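Local coordinates for protein Esterase/lipase (Lactobacillus rhamnosus, PDB 4N5H) that probably hydrolyses ester bonds as an alpha/beta-hydrolase-fold esterase, with possible acyltransferase activity, at residues Val110-Gln115 with Gly148-Ser153. The protein carries 1 engineered substitution. Residues are numbered along the deposited sequence; the frame is centred on the assembly and turned at random.
Sequences VDLRGQ and GGHLAS
His150 and Leu151, neighbours on helix 147-158, meet Leu112 and Gln115 from the first turn of helix 112-129. Gly148 closes a GxSxG sequence consistent with the nucleophile elbow of alpha/beta hydrolases, so the helix that follows the probable elbow packs here on helix 112-129. At His150 the CB bond points toward segment 110-115, and CG anti to the backbone N (chi1 169°) brings CE1 to CD1 of Leu112 at 4.0 Å. The methyl lies at the ring edge, close to its plane. The hydrogen bond from the ring's NE2 to Leu221 O and the nearly perpendicular ring of Trp77 together limit rotation of the imidazole, with CE1 directed at Leu112. Next along, Leu151 makes the tightest contact: its CD2 packs 3.6 Å from Leu112 CD1, the two leucine side chains pointing opposite ways and overlapping alongside each other. Leu151 also rests on Ile116, Ile119 and Ile72, which places it between helix 112-129 and strand 66-72 of the central sheet. Its CD2 methyl lies 4.1 Å from Gln115 OE1, and the Gln115 side chain runs roughly perpendicular to that of Leu151. Gln115 NE2 turns to the carbonyls of Arg105 and Trp77, which hold the amide in place. Ser153 OG donates to His150 O at 2.8 Å, within its own helix. No hydrogen bond links 110-115 to 148-153: a buried leucine pair, flanked by the imidazole and amide, makes the contact, and Gln115 OE1 is buried against a methyl without a polar partner, probably at some energetic cost.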
ATOM      1  N   VAL A 110      23.649  23.063   6.350  1.00 16.71           N
ATOM      2  CA  VAL A 110      23.571  24.235   7.200  1.00 16.59           C
ATOM      3  C   VAL A 110      24.315  23.912   8.518  1.00 15.50           C
ATOM      4  O   VAL A 110      24.809  22.782   8.753  1.00 16.78           O
ATOM      5  CB  VAL A 110      22.107  24.613   7.515  1.00 17.31           C
ATOM      6  CG1 VAL A 110      21.411  25.002   6.223  1.00 19.66           C
ATOM      7  CG2 VAL A 110      21.393  23.425   8.129  1.00 18.41           C
ATOM      8  N   ASP A 111      24.383  24.916   9.373  1.00 16.33           N
ATOM      9  CA  ASP A 111      24.824  24.749  10.727  1.00 14.26           C
ATOM     10  C   ASP A 111      23.643  25.023  11.674  1.00 14.90           C
ATOM     11  O   ASP A 111      22.490  25.095  11.199  1.00 14.57           O
ATOM     12  CB  ASP A 111      26.043  25.657  11.077  1.00 15.07           C
ATOM     13  CG  ASP A 111      25.788  27.094  10.932  1.00 19.15           C
ATOM     14  OD1 ASP A 111      24.651  27.564  11.100  1.00 17.10           O
ATOM     15  OD2 ASP A 111      26.778  27.864  10.723  1.00 20.15           O
ATOM     16  N   LEU A 112      23.934  25.067  12.966  1.00 14.71           N
ATOM     17  CA  LEU A 112      22.853  25.209  13.969  1.00 14.95           C
ATOM     18  C   LEU A 112      22.049  26.449  13.720  1.00 14.81           C
ATOM     19  O   LEU A 112      20.860  26.466  13.870  1.00 15.88           O
ATOM     20  CB  LEU A 112      23.478  25.197  15.354  1.00 15.33           C
ATOM     21  CG  LEU A 112      22.493  25.518  16.536  1.00 17.03           C
ATOM     22  CD1 LEU A 112      21.305  24.505  16.542  1.00 17.10           C
ATOM     23  CD2 LEU A 112      23.247  25.498  17.858  1.00 19.24           C
ATOM     24  N   ARG A 113      22.692  27.564  13.329  1.00 14.34           N
ATOM     25  CA  ARG A 113      21.936  28.782  13.074  1.00 15.45           C
ATOM     26  C   ARG A 113      20.888  28.602  11.994  1.00 14.03           C
ATOM     27  O   ARG A 113      19.751  29.115  12.122  1.00 15.72           O
ATOM     28  CB  ARG A 113      22.876  29.998  12.789  1.00 15.37           C
ATOM     29  CG  ARG A 113      22.164  31.238  12.391  1.00 16.55           C
ATOM     30  CD  ARG A 113      23.110  32.384  12.108  1.00 16.94           C
ATOM     31  NE  ARG A 113      23.788  32.898  13.280  1.00 17.37           N
ATOM     32  CZ  ARG A 113      25.073  32.679  13.566  1.00 19.10           C
ATOM     33  NH1 ARG A 113      25.808  31.844  12.782  1.00 19.82           N
ATOM     34  NH2 ARG A 113      25.624  33.234  14.665  1.00 16.94           N
ATOM     35  N   GLY A 114      21.243  27.920  10.888  1.00 13.81           N
ATOM     36  CA  GLY A 114      20.296  27.684   9.747  1.00 12.41           C
ATOM     37  C   GLY A 114      19.113  26.853  10.308  1.00 14.63           C
ATOM     38  O   GLY A 114      17.973  27.157   9.943  1.00 13.30           O
ATOM     39  N   GLN A 115      19.385  25.903  11.156  1.00 13.20           N
ATOM     40  CA  GLN A 115      18.306  25.023  11.754  1.00 13.74           C
ATOM     41  C   GLN A 115      17.356  25.839  12.610  1.00 13.28           C
ATOM     42  O   GLN A 115      16.117  25.736  12.501  1.00 12.67           O
ATOM     43  CB  GLN A 115      18.842  23.806  12.540  1.00 13.62           C
ATOM     44  CG  GLN A 115      19.636  22.931  11.592  1.00 14.10           C
ATOM     45  CD  GLN A 115      20.042  21.644  12.199  1.00 16.84           C
ATOM     46  OE1 GLN A 115      20.366  21.544  13.386  1.00 18.46           O
ATOM     47  NE2 GLN A 115      19.972  20.614  11.405  1.00 16.39           N
ATOM     48  N   GLY A 148      15.933  17.000  18.440  1.00 12.78           N
ATOM     49  CA  GLY A 148      14.831  17.903  18.429  1.00 12.61           C
ATOM     50  C   GLY A 148      14.548  18.505  19.815  1.00 12.54           C
ATOM     51  O   GLY A 148      13.977  19.624  19.881  1.00 14.00           O
ATOM     52  N   GLY A 149      14.831  17.770  20.898  1.00 11.44           N
ATOM     53  CA  GLY A 149      14.754  18.324  22.237  1.00 13.52           C
ATOM     54  C   GLY A 149      15.831  19.387  22.528  1.00 14.38           C
ATOM     55  O   GLY A 149      15.580  20.343  23.192  1.00 14.18           O
ATOM     56  N   HIS A 150      17.004  19.163  22.009  1.00 13.26           N
ATOM     57  CA  HIS A 150      18.053  20.200  22.013  1.00 12.41           C
ATOM     58  C   HIS A 150      17.510  21.426  21.342  1.00 12.29           C
ATOM     59  O   HIS A 150      17.560  22.516  21.937  1.00 14.51           O
ATOM     60  CB  HIS A 150      19.259  19.717  21.224  1.00 14.39           C
ATOM     61  CG  HIS A 150      20.267  20.765  20.938  1.00 14.43           C
ATOM     62  ND1 HIS A 150      20.454  21.319  19.702  1.00 17.06           N
ATOM     63  CD2 HIS A 150      21.196  21.346  21.761  1.00 16.08           C
ATOM     64  CE1 HIS A 150      21.460  22.185  19.753  1.00 16.31           C
ATOM     65  NE2 HIS A 150      21.866  22.283  21.016  1.00 14.10           N
ATOM     66  N   LEU A 151      17.004  21.290  20.129  1.00 12.05           N
ATOM     67  CA  LEU A 151      16.571  22.441  19.365  1.00 11.98           C
ATOM     68  C   LEU A 151      15.415  23.128  20.061  1.00 12.68           C
ATOM     69  O   LEU A 151      15.385  24.369  20.170  1.00 13.59           O
ATOM     70  CB  LEU A 151      16.193  22.033  17.958  1.00 12.25           C
ATOM     71  CG  LEU A 151      17.339  21.563  17.023  1.00 13.56           C
ATOM     72  CD1 LEU A 151      16.852  20.794  15.822  1.00 13.81           C
ATOM     73  CD2 LEU A 151      18.174  22.736  16.614  1.00 14.79           C
ATOM     74  N   ALA A 152      14.441  22.365  20.592  1.00 11.89           N
ATOM     75  CA  ALA A 152      13.335  22.954  21.294  1.00 12.01           C
ATOM     76  C   ALA A 152      13.832  23.741  22.528  1.00 12.84           C
ATOM     77  O   ALA A 152      13.227  24.805  22.842  1.00 13.13           O
ATOM     78  CB  ALA A 152      12.323  21.948  21.736  1.00 13.86           C
ATOM     79  N   SER A 153      14.822  23.217  23.257  1.00 13.81           N
ATOM     80  CA  SER A 153      15.294  23.853  24.469  1.00 13.55           C
ATOM     81  C   SER A 153      15.937  25.202  24.112  1.00 16.03           C
ATOM     82  O   SER A 153      15.767  26.178  24.829  1.00 14.23           O
ATOM     83  CB  SER A 153      16.228  22.963  25.310  1.00 13.91           C
ATOM     84  OG  SER A 153      17.550  22.906  24.738  1.00 14.46           O
TER